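Local coordinates for protein CurD (Moorea producens 3L, PDB 5KP7) that probably works as a hydroxymethylglutaryl-CoA synthase-type acyltransferase of the thiolase-like superfamily, and holds 4'-phosphopantetheine in its pocket, at residues A39-L44 with A381-L386; V68-E73 with Q413-V418; N215-Y220 with Y252-N257. The protein carries 3 engineered substitutions. All blocks are in the same frame, centred on the assembly; numbering follows the deposited sequence.

Contact 1. Residues A39-L44 with A381-L386; sequences AAQLEL and ADRYSL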
loop_
_atom_site.group_PDB
_atom_site.type_symbol
_atom_site.label_atom_id
_atom_site.label_comp_id
_atom_site.label_asym_id
_atom_site.label_seq_id
_atom_site.Cartn_x
_atom_site.Cartn_y
_atom_site.Cartn_z
ATOM N N ALA A 39 16.542 -4.868 0.125
ATOM C CA ALA A 39 17.904 -5.016 -0.381
ATOM C C ALA A 39 17.959 -5.590 -1.803
ATOM O O ALA A 39 19.012 -5.554 -2.465
ATOM C CB ALA A 39 18.695 -5.899 0.568
ATOM N N ALA A 40 16.839 -6.156 -2.248
ATOM C CA ALA A 40 16.777 -6.846 -3.514
ATOM C C ALA A 40 15.397 -6.646 -4.105
ATOM O O ALA A 40 14.417 -6.420 -3.378
ATOM C CB ALA A 40 17.044 -8.325 -3.316
ATOM N N GLN A 41 15.326 -6.732 -5.427
ATOM C CA GLN A 41 14.060 -6.597 -6.126
ATOM C C GLN A 41 14.017 -7.516 -7.344
ATOM O O GLN A 41 15.051 -7.918 -7.846
ATOM C CB GLN A 41 13.841 -5.137 -6.527
ATOM C CG GLN A 41 14.911 -4.511 -7.416
ATOM C CD GLN A 41 14.744 -4.776 -8.915
ATOM O OE1 GLN A 41 13.706 -5.295 -9.359
ATOM N NE2 GLN A 41 15.744 -4.422 -9.698
ATOM N N LEU A 42 12.803 -7.846 -7.779
ATOM C CA LEU A 42 12.551 -8.614 -9.000
ATOM C C LEU A 42 11.819 -7.734 -9.997
ATOM O O LEU A 42 10.752 -7.173 -9.691
ATOM C CB LEU A 42 11.660 -9.811 -8.726
ATOM C CG LEU A 42 11.335 -10.694 -9.939
ATOM C CD1 LEU A 42 12.597 -11.382 -10.426
ATOM C CD2 LEU A 42 10.261 -11.696 -9.555
ATOM N N GLU A 43 12.359 -7.693 -11.204
ATOM C CA GLU A 43 11.740 -6.970 -12.323
ATOM C C GLU A 43 10.598 -7.814 -12.854
ATOM O O GLU A 43 10.796 -8.967 -13.180
ATOM C CB GLU A 43 12.798 -6.664 -13.387
ATOM C CG GLU A 43 13.778 -5.588 -12.904
ATOM C CD GLU A 43 15.090 -5.522 -13.664
ATOM O OE1 GLU A 43 15.151 -5.915 -14.846
ATOM O OE2 GLU A 43 16.086 -5.040 -13.065
ATOM N N LEU A 44 9.393 -7.261 -12.883
ATOM C CA LEU A 44 8.225 -8.078 -13.204
ATOM C C LEU A 44 8.206 -8.584 -14.649
ATOM O O LEU A 44 7.637 -9.630 -14.895
ATOM C CB LEU A 44 6.928 -7.377 -12.822
ATOM C CG LEU A 44 6.805 -7.245 -11.299
ATOM C CD1 LEU A 44 5.609 -6.377 -10.998
ATOM C CD2 LEU A 44 6.716 -8.592 -10.585
ATOM N N ALA A 381 17.485 2.544 -6.416
ATOM C CA ALA A 381 18.279 2.165 -7.570
ATOM C C ALA A 381 19.455 1.248 -7.214
ATOM O O ALA A 381 19.928 0.532 -8.095
ATOM C CB ALA A 381 18.783 3.406 -8.327
ATOM N N ASP A 382 19.932 1.280 -5.963
ATOM C CA ASP A 382 21.109 0.519 -5.544
ATOM C C ASP A 382 20.803 -0.921 -5.100
ATOM O O ASP A 382 21.739 -1.673 -4.782
ATOM C CB ASP A 382 21.866 1.287 -4.434
ATOM C CG ASP A 382 23.286 0.738 -4.170
ATOM O OD1 ASP A 382 23.987 0.367 -5.122
ATOM O OD2 ASP A 382 23.672 0.651 -2.986
ATOM N N ARG A 383 19.531 -1.341 -5.119
ATOM C CA ARG A 383 19.187 -2.702 -4.709
ATOM C C ARG A 383 19.676 -3.736 -5.724
ATOM O O ARG A 383 19.821 -3.441 -6.935
ATOM C CB ARG A 383 17.661 -2.838 -4.545
ATOM C CG ARG A 383 17.105 -1.912 -3.464
ATOM C CD ARG A 383 15.583 -1.907 -3.411
ATOM N NE ARG A 383 15.060 -1.440 -4.692
ATOM C CZ ARG A 383 13.797 -1.569 -5.097
ATOM N NH1 ARG A 383 12.889 -2.108 -4.289
ATOM N NH2 ARG A 383 13.466 -1.172 -6.332
ATOM N N TYR A 384 19.863 -4.960 -5.232
ATOM C CA TYR A 384 20.256 -6.092 -6.081
ATOM C C TYR A 384 19.105 -6.502 -6.978
ATOM O O TYR A 384 17.978 -6.631 -6.526
ATOM C CB TYR A 384 20.659 -7.272 -5.204
ATOM C CG TYR A 384 21.308 -8.422 -5.937
ATOM C CD1 TYR A 384 20.534 -9.473 -6.423
ATOM C CD2 TYR A 384 22.681 -8.474 -6.112
ATOM C CE1 TYR A 384 21.116 -10.545 -7.077
ATOM C CE2 TYR A 384 23.271 -9.545 -6.769
ATOM C CZ TYR A 384 22.477 -10.574 -7.249
ATOM O OH TYR A 384 23.051 -11.661 -7.913
ATOM N N SER A 385 19.383 -6.662 -8.269
ATOM C CA SER A 385 18.344 -7.072 -9.216
ATOM C C SER A 385 18.379 -8.589 -9.364
ATOM O O SER A 385 19.322 -9.110 -9.982
ATOM C CB SER A 385 18.576 -6.416 -10.584
ATOM O OG SER A 385 17.501 -6.758 -11.443
ATOM N N LEU A 386 17.370 -9.283 -8.836
ATOM C CA LEU A 386 17.329 -10.755 -8.844
ATOM C C LEU A 386 17.060 -11.336 -10.234
ATOM O O LEU A 386 16.239 -10.812 -10.970
ATOM C CB LEU A 386 16.210 -11.275 -7.951
ATOM C CG LEU A 386 16.334 -10.983 -6.452
ATOM C CD1 LEU A 386 15.010 -11.245 -5.770
ATOM C CD2 LEU A 386 17.435 -11.826 -5.826
HETATM O O HOH W 1 17.780 -2.806 -8.718
HETATM O O HOH W 2 15.139 -8.392 -11.464
#

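Contact 2. Residues V68-E73 with Q413-V418; sequences VSLPYE and QLFPGV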
loop_
_atom_site.group_PDB
_atom_site.type_symbol
_atom_site.label_atom_id
_atom_site.label_comp_id
_atom_site.label_asym_id
_atom_site.label_seq_id
_atom_site.Cartn_x
_atom_site.Cartn_y
_atom_site.Cartn_z
ATOM N N VAL A 68 11.865 -7.714 -2.489
ATOM C CA VAL A 68 11.732 -9.094 -1.979
ATOM C C VAL A 68 12.621 -9.229 -0.736
ATOM O O VAL A 68 13.798 -8.941 -0.830
ATOM C CB VAL A 68 12.170 -10.118 -3.034
ATOM C CG1 VAL A 68 11.955 -11.536 -2.539
ATOM C CG2 VAL A 68 11.379 -9.904 -4.322
ATOM N N SER A 69 12.021 -9.602 0.381
ATOM C CA SER A 69 12.787 -9.818 1.645
ATOM C C SER A 69 13.651 -11.079 1.525
ATOM O O SER A 69 13.136 -12.159 1.134
ATOM C CB SER A 69 11.827 -10.029 2.771
ATOM O OG SER A 69 12.457 -10.170 4.044
ATOM N N LEU A 70 14.918 -10.971 1.942
ATOM C CA LEU A 70 15.791 -12.151 2.072
ATOM C C LEU A 70 15.422 -12.958 3.311
ATOM O O LEU A 70 14.753 -12.459 4.199
ATOM C CB LEU A 70 17.255 -11.709 2.148
ATOM C CG LEU A 70 17.989 -11.274 0.880
ATOM C CD1 LEU A 70 18.331 -12.512 0.054
ATOM C CD2 LEU A 70 17.210 -10.311 0.032
ATOM N N PRO A 71 15.883 -14.228 3.398
ATOM C CA PRO A 71 15.581 -15.037 4.609
ATOM C C PRO A 71 16.156 -14.467 5.906
ATOM O O PRO A 71 15.571 -14.642 6.976
ATOM C CB PRO A 71 16.131 -16.431 4.255
ATOM C CG PRO A 71 16.088 -16.457 2.769
ATOM C CD PRO A 71 16.447 -15.060 2.304
ATOM N N TYR A 72 17.219 -13.669 5.771
ATOM C CA TYR A 72 17.832 -13.001 6.893
ATOM C C TYR A 72 17.308 -11.582 7.065
ATOM O O TYR A 72 18.009 -10.703 7.584
ATOM C CB TYR A 72 19.368 -13.070 6.776
ATOM C CG TYR A 72 19.930 -12.672 5.432
ATOM C CD1 TYR A 72 20.008 -11.323 5.047
ATOM C CD2 TYR A 72 20.346 -13.637 4.500
ATOM C CE1 TYR A 72 20.531 -10.968 3.807
ATOM C CE2 TYR A 72 20.852 -13.272 3.267
ATOM C CZ TYR A 72 20.942 -11.947 2.933
ATOM O OH TYR A 72 21.467 -11.613 1.706
ATOM N N GLU A 73 16.056 -11.347 6.650
ATOM C CA GLU A 73 15.355 -10.121 6.970
ATOM C C GLU A 73 13.952 -10.499 7.404
ATOM O O GLU A 73 13.425 -11.573 7.035
ATOM C CB GLU A 73 15.273 -9.206 5.753
ATOM C CG GLU A 73 16.631 -8.792 5.189
ATOM C CD GLU A 73 16.448 -7.842 4.035
ATOM O OE1 GLU A 73 16.122 -8.336 2.917
ATOM O OE2 GLU A 73 16.593 -6.587 4.243
ATOM N N GLN A 413 25.520 -16.031 3.343
ATOM C CA GLN A 413 26.081 -16.278 2.029
ATOM C C GLN A 413 25.183 -17.135 1.147
ATOM O O GLN A 413 25.657 -17.724 0.167
ATOM C CB GLN A 413 27.468 -16.930 2.198
ATOM C CG GLN A 413 28.512 -15.976 2.737
ATOM C CD GLN A 413 28.704 -14.749 1.870
ATOM O OE1 GLN A 413 28.562 -13.629 2.346
ATOM N NE2 GLN A 413 29.008 -14.946 0.629
ATOM N N LEU A 414 23.883 -17.163 1.443
ATOM C CA LEU A 414 22.917 -17.730 0.509
ATOM C C LEU A 414 23.143 -17.235 -0.926
ATOM O O LEU A 414 23.282 -18.040 -1.854
ATOM C CB LEU A 414 21.497 -17.393 0.959
ATOM C CG LEU A 414 20.353 -17.844 0.047
ATOM C CD1 LEU A 414 20.368 -19.351 -0.138
ATOM C CD2 LEU A 414 19.022 -17.359 0.614
ATOM N N PHE A 415 23.144 -15.916 -1.087
ATOM C CA PHE A 415 23.467 -15.271 -2.356
ATOM C C PHE A 415 24.635 -14.328 -2.093
ATOM O O PHE A 415 24.432 -13.235 -1.614
ATOM C CB PHE A 415 22.270 -14.501 -2.922
ATOM C CG PHE A 415 21.015 -15.326 -3.072
ATOM C CD1 PHE A 415 20.939 -16.347 -4.005
ATOM C CD2 PHE A 415 19.885 -15.043 -2.305
ATOM C CE1 PHE A 415 19.766 -17.098 -4.136
ATOM C CE2 PHE A 415 18.725 -15.797 -2.413
ATOM C CZ PHE A 415 18.665 -16.822 -3.343
ATOM N N PRO A 416 25.866 -14.769 -2.379
ATOM C CA PRO A 416 27.051 -13.924 -2.129
ATOM C C PRO A 416 26.945 -12.507 -2.707
ATOM O O PRO A 416 27.322 -11.537 -2.037
ATOM C CB PRO A 416 28.187 -14.741 -2.741
ATOM C CG PRO A 416 27.740 -16.142 -2.520
ATOM C CD PRO A 416 26.257 -16.127 -2.795
ATOM N N GLY A 417 26.374 -12.379 -3.901
ATOM C CA GLY A 417 26.237 -11.072 -4.554
ATOM C C GLY A 417 25.284 -10.113 -3.883
ATOM O O GLY A 417 25.513 -8.901 -3.892
ATOM N N VAL A 418 24.212 -10.655 -3.306
ATOM C CA VAL A 418 23.265 -9.859 -2.541
ATOM C C VAL A 418 23.978 -9.357 -1.306
ATOM O O VAL A 418 23.831 -8.199 -0.954
ATOM C CB VAL A 418 21.995 -10.639 -2.130
ATOM C CG1 VAL A 418 21.090 -9.775 -1.248
ATOM C CG2 VAL A 418 21.234 -11.126 -3.355
HETATM O O HOH W 3 23.010 -13.578 0.714
#

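Contact 3. Residues N215-Y220 with Y252-N257; sequences NGYYGY and YRHYQN. With SO4 (sulfate ion), chain D.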
loop_
_atom_site.group_PDB
_atom_site.type_symbol
_atom_site.label_atom_id
_atom_site.label_comp_id
_atom_site.label_asym_id
_atom_site.label_seq_id
_atom_site.Cartn_x
_atom_site.Cartn_y
_atom_site.Cartn_z
ATOM N N ASN A 215 -10.963 14.616 8.611
ATOM C CA ASN A 215 -10.895 13.168 8.461
ATOM C C ASN A 215 -12.250 12.621 8.139
ATOM O O ASN A 215 -13.230 13.011 8.769
ATOM C CB ASN A 215 -10.444 12.470 9.742
ATOM C CG ASN A 215 -9.083 12.929 10.223
ATOM O OD1 ASN A 215 -8.046 12.231 9.991
ATOM N ND2 ASN A 215 -9.041 14.054 10.850
ATOM N N GLY A 216 -12.315 11.733 7.162
ATOM C CA GLY A 216 -13.492 10.913 6.939
ATOM C C GLY A 216 -13.094 9.449 6.959
ATOM O O GLY A 216 -12.006 9.100 6.525
ATOM N N TYR A 217 -13.945 8.572 7.483
ATOM C CA TYR A 217 -13.577 7.165 7.580
ATOM C C TYR A 217 -14.808 6.298 7.430
ATOM O O TYR A 217 -15.947 6.745 7.647
ATOM C CB TYR A 217 -12.774 6.857 8.862
ATOM C CG TYR A 217 -13.142 7.702 10.047
ATOM C CD1 TYR A 217 -14.297 7.442 10.764
ATOM C CD2 TYR A 217 -12.305 8.730 10.494
ATOM C CE1 TYR A 217 -14.648 8.218 11.861
ATOM C CE2 TYR A 217 -12.636 9.491 11.595
ATOM C CZ TYR A 217 -13.806 9.235 12.271
ATOM O OH TYR A 217 -14.154 9.998 13.379
ATOM N N TYR A 218 -14.575 5.082 6.949
ATOM C CA TYR A 218 -15.677 4.219 6.527
ATOM C C TYR A 218 -15.192 2.774 6.521
ATOM O O TYR A 218 -14.152 2.441 5.953
ATOM C CB TYR A 218 -16.143 4.653 5.130
ATOM C CG TYR A 218 -17.405 4.012 4.638
ATOM C CD1 TYR A 218 -18.654 4.483 5.038
ATOM C CD2 TYR A 218 -17.358 2.943 3.745
ATOM C CE1 TYR A 218 -19.822 3.887 4.574
ATOM C CE2 TYR A 218 -18.518 2.376 3.256
ATOM C CZ TYR A 218 -19.730 2.839 3.673
ATOM O OH TYR A 218 -20.875 2.254 3.147
ATOM N N GLY A 219 -15.973 1.884 7.123
ATOM C CA GLY A 219 -15.605 0.495 7.150
ATOM C C GLY A 219 -16.804 -0.371 7.506
ATOM O O GLY A 219 -17.839 0.122 7.986
ATOM N N TYR A 220 -16.642 -1.659 7.244
ATOM C CA TYR A 220 -17.674 -2.659 7.432
ATOM C C TYR A 220 -17.009 -4.021 7.269
ATOM O O TYR A 220 -15.943 -4.120 6.647
ATOM C CB TYR A 220 -18.829 -2.481 6.432
ATOM C CG TYR A 220 -18.337 -2.382 5.012
ATOM C CD1 TYR A 220 -17.967 -1.165 4.489
ATOM C CD2 TYR A 220 -18.202 -3.520 4.209
ATOM C CE1 TYR A 220 -17.455 -1.064 3.208
ATOM C CE2 TYR A 220 -17.685 -3.418 2.909
ATOM C CZ TYR A 220 -17.317 -2.193 2.428
ATOM O OH TYR A 220 -16.822 -2.002 1.123
ATOM N N TYR A 252 -14.297 9.695 1.500
ATOM C CA TYR A 252 -14.195 11.066 1.013
ATOM C C TYR A 252 -15.488 11.849 1.291
ATOM O O TYR A 252 -15.418 13.006 1.692
ATOM C CB TYR A 252 -13.810 11.146 -0.470
ATOM C CG TYR A 252 -13.676 12.590 -0.918
ATOM C CD1 TYR A 252 -12.579 13.355 -0.516
ATOM C CD2 TYR A 252 -14.669 13.212 -1.682
ATOM C CE1 TYR A 252 -12.471 14.689 -0.846
ATOM C CE2 TYR A 252 -14.554 14.541 -2.020
ATOM C CZ TYR A 252 -13.455 15.268 -1.603
ATOM O OH TYR A 252 -13.356 16.600 -1.982
ATOM N N ARG A 253 -16.650 11.219 1.117
ATOM C CA ARG A 253 -17.929 11.900 1.408
ATOM C C ARG A 253 -17.968 12.342 2.862
ATOM O O ARG A 253 -18.410 13.441 3.161
ATOM C CB ARG A 253 -19.134 11.014 1.101
ATOM C CG ARG A 253 -20.457 11.698 1.472
ATOM C CD ARG A 253 -21.710 11.032 0.922
ATOM N NE ARG A 253 -21.648 10.899 -0.537
ATOM C CZ ARG A 253 -21.551 9.746 -1.212
ATOM N NH1 ARG A 253 -21.525 8.568 -0.599
ATOM N NH2 ARG A 253 -21.502 9.777 -2.538
ATOM N N HIS A 254 -17.498 11.479 3.767
ATOM C CA HIS A 254 -17.468 11.798 5.195
ATOM C C HIS A 254 -16.551 13.002 5.458
ATOM O O HIS A 254 -16.906 13.930 6.203
ATOM C CB HIS A 254 -17.049 10.552 5.990
ATOM C CG HIS A 254 -17.243 10.664 7.466
ATOM N ND1 HIS A 254 -16.403 10.061 8.376
ATOM C CD2 HIS A 254 -18.173 11.317 8.197
ATOM C CE1 HIS A 254 -16.818 10.308 9.598
ATOM N NE2 HIS A 254 -17.895 11.078 9.519
ATOM N N TYR A 255 -15.394 13.021 4.798
ATOM C CA TYR A 255 -14.489 14.162 4.903
ATOM C C TYR A 255 -15.176 15.443 4.371
ATOM O O TYR A 255 -15.125 16.499 5.016
ATOM C CB TYR A 255 -13.209 13.840 4.146
ATOM C CG TYR A 255 -12.168 14.925 4.050
ATOM C CD1 TYR A 255 -12.330 15.985 3.165
ATOM C CD2 TYR A 255 -10.966 14.845 4.775
ATOM C CE1 TYR A 255 -11.359 16.970 3.035
ATOM C CE2 TYR A 255 -9.986 15.811 4.643
ATOM C CZ TYR A 255 -10.181 16.876 3.765
ATOM O OH TYR A 255 -9.213 17.854 3.617
ATOM N N GLN A 256 -15.816 15.324 3.218
ATOM C CA GLN A 256 -16.517 16.457 2.586
ATOM C C GLN A 256 -17.603 17.020 3.502
ATOM O O GLN A 256 -17.763 18.258 3.610
ATOM C CB GLN A 256 -17.074 16.015 1.227
ATOM C CG GLN A 256 -17.755 17.095 0.421
ATOM C CD GLN A 256 -18.502 16.520 -0.766
ATOM O OE1 GLN A 256 -17.922 16.220 -1.809
ATOM N NE2 GLN A 256 -19.809 16.329 -0.588
ATOM N N ASN A 257 -18.325 16.130 4.180
ATOM C CA ASN A 257 -19.319 16.533 5.173
ATOM C C ASN A 257 -18.725 17.332 6.330
ATOM O O ASN A 257 -19.375 18.240 6.842
ATOM C CB ASN A 257 -20.114 15.321 5.706
ATOM C CG ASN A 257 -21.029 14.703 4.655
ATOM O OD1 ASN A 257 -21.324 15.296 3.615
ATOM N ND2 ASN A 257 -21.483 13.502 4.932
HETATM S S SO4 D . -8.894 22.138 3.160
HETATM O O1 SO4 D . -9.096 20.706 2.844
HETATM O O2 SO4 D . -8.142 22.272 4.433
HETATM O O3 SO4 D . -10.204 22.811 3.293
HETATM O O4 SO4 D . -8.143 22.771 2.054
#

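Contact 1. Residues A39-L44 with A381-L386
Strand 40-43 and the short strand 384-385 pair as parallel neighbours, with A40 opposite Y384 and Q41 opposite S385; strand 40-43 is the middle strand of a small three-stranded mixed sheet, with 65-67 antiparallel on its other side. Y384 N gives its hydrogen to A39 O, Q41 N to Y384 O at 2.9 Å, and L386 N to Q41 O; the last two bonds run nearly along the C=O axis. A CA-H...O contact from A40 CA to Y384 O (3.2 Å) adds to the ladder.

On the face of A40 and Y384, A40 CB meets Y384 CB and L386 CG, each at 4.2 Å, while the phenol of Y384 leads away to E390. On the face of Q41 and S385, Q41 crosses R383 at about a right angle: its CB sits 3.8 Å above the guanidinium plane, over the centre. The aliphatic stem of Q41 packs on this face by van der Waals contact, while the nitrogens of R383 bond to the backbone oxygens of L380, G37 and Q317. With CG between the backbone N and the carbonyl carbon (chi1 58°) and a second bend at chi2, Q41 carries its amide forward along the strand, towards S385 and E43. There NE2 makes a weak bond to E43 OE2 and gives a hydrogen to water 1, which in turn donates to R383 O. Water 2 links E43 N, S385 OG and L386 O. S385 OG donates to E43 OE2 at 2.8 Å, meeting that oxygen from above the carboxylate plane, 62° out of it.

Contact 2. Residues V68-E73 with Q413-V418
L70, P71 and Y72 meet L414, F415 and V418 mostly through apolar contacts, where a beta turn faces the N-terminal end of helix 416-422 and the residues leading into it. L70 and V418 reach toward each other tip to tip, L70 CG lying 4.0 Å from V418 CG1. The CD1 branch of L70 also slants across to F415 and touches the ring at its edge, in the ring plane, 3.8 Å from CD2. P71 crosses L414 at about a right angle: L414 CD2 rests against both CG and CD of the proline ring, at 3.8 Å from each. L414 CG in turn lies over one face of its neighbour F415, toward the rim. V418 has CG1 anti to the backbone N (chi1 176°), which points this methyl between L70 and the Y72 hydroxyl, 3.5 Å from Y72 OH.

Polar links across the contact pass through water. Water 3 accepts hydrogens from Y72 OH (2.7 Å) and from F415 N, the backbone of the N-cap residue, and so joins the phenol to the backbone just ahead of the helix.

Hydrogen bonds within 68-73 fix the shape of the turn. L70-E73 is a type I beta turn closed by E73 N to L70 O at 3.0 Å; S69 OG reaches the same oxygen from the opposite face of its plane. L70 N gives a straight bond to E73 OE1, which accepts through its anti lone pair. Thus the backbone of L70 is gripped at both its N and its O, while its side chain faces the helix.

Around the contact, L394 of helix 388-397 packs on L70, Q393 and H397 of that helix meet F415 and L414, W419 meets the Y72 ring edge-to-face, and V68 pairs with A40 of strand 40-43.

Contact 3. Residues N215-Y220 with Y252-N257
H254 points the ND1-CE1 edge of its imidazole at Y217, beside G216, packing helix 237-258 against strand 208-219 of the large mixed sheet in this thiolase-like fold. The axes of 215-219 and 252-257 approach to 5.7 Å, running roughly antiparallel at 146°. CB of H254 rests on G216 CA at 3.7 Å; the helix backbone comes so near here that a CB on G216 would clash with Y255 N. With CG anti to the backbone N (chi1 -168°), the ring reaches to the strand, and CG and ND1 continue along G216. ND1 accepts a hydrogen bond from Y217 N, 3.0 Å away and nearly in the imidazole plane. Next to it, CE1 points at one face of the Y217 ring, offset toward its rim, in an edge-to-face pair with planes at 77°. Replacing H254 with an alanine would probably leave Y217 N without this acceptor and the Y217 ring face without its imidazole edge. One residue on, Y255 sets CB beside G216 N, with ring atom CD2 3.8 Å from N215 N. Its hydroxyl hydrogen-bonds to S360 and to a sulfate, probably from the crystallisation liquor, with OH 3.0 Å from sulfate O1.

Following the chain from the N terminus, strand 40-43 comes first and waits for residues 381-386, closing the loop of contact 1 over 337 residues. The loop 68-73 follows and meets 413-418, so contact 2 crosses contact 1: their segments alternate. The two also touch in space, through A40 CB against L70 CD2 and through Y384 packed on V418, tying the small three-stranded sheet, the turn after strand 65-67 and helix 416-422 into one region. Contact 3 closes a short loop of its own, lying within both longer ones along the chain. It joins strand 208-219 of the large sheet to helix 237-258 on the far side of the chain's centre, about 37 Å from contact 1 between centres.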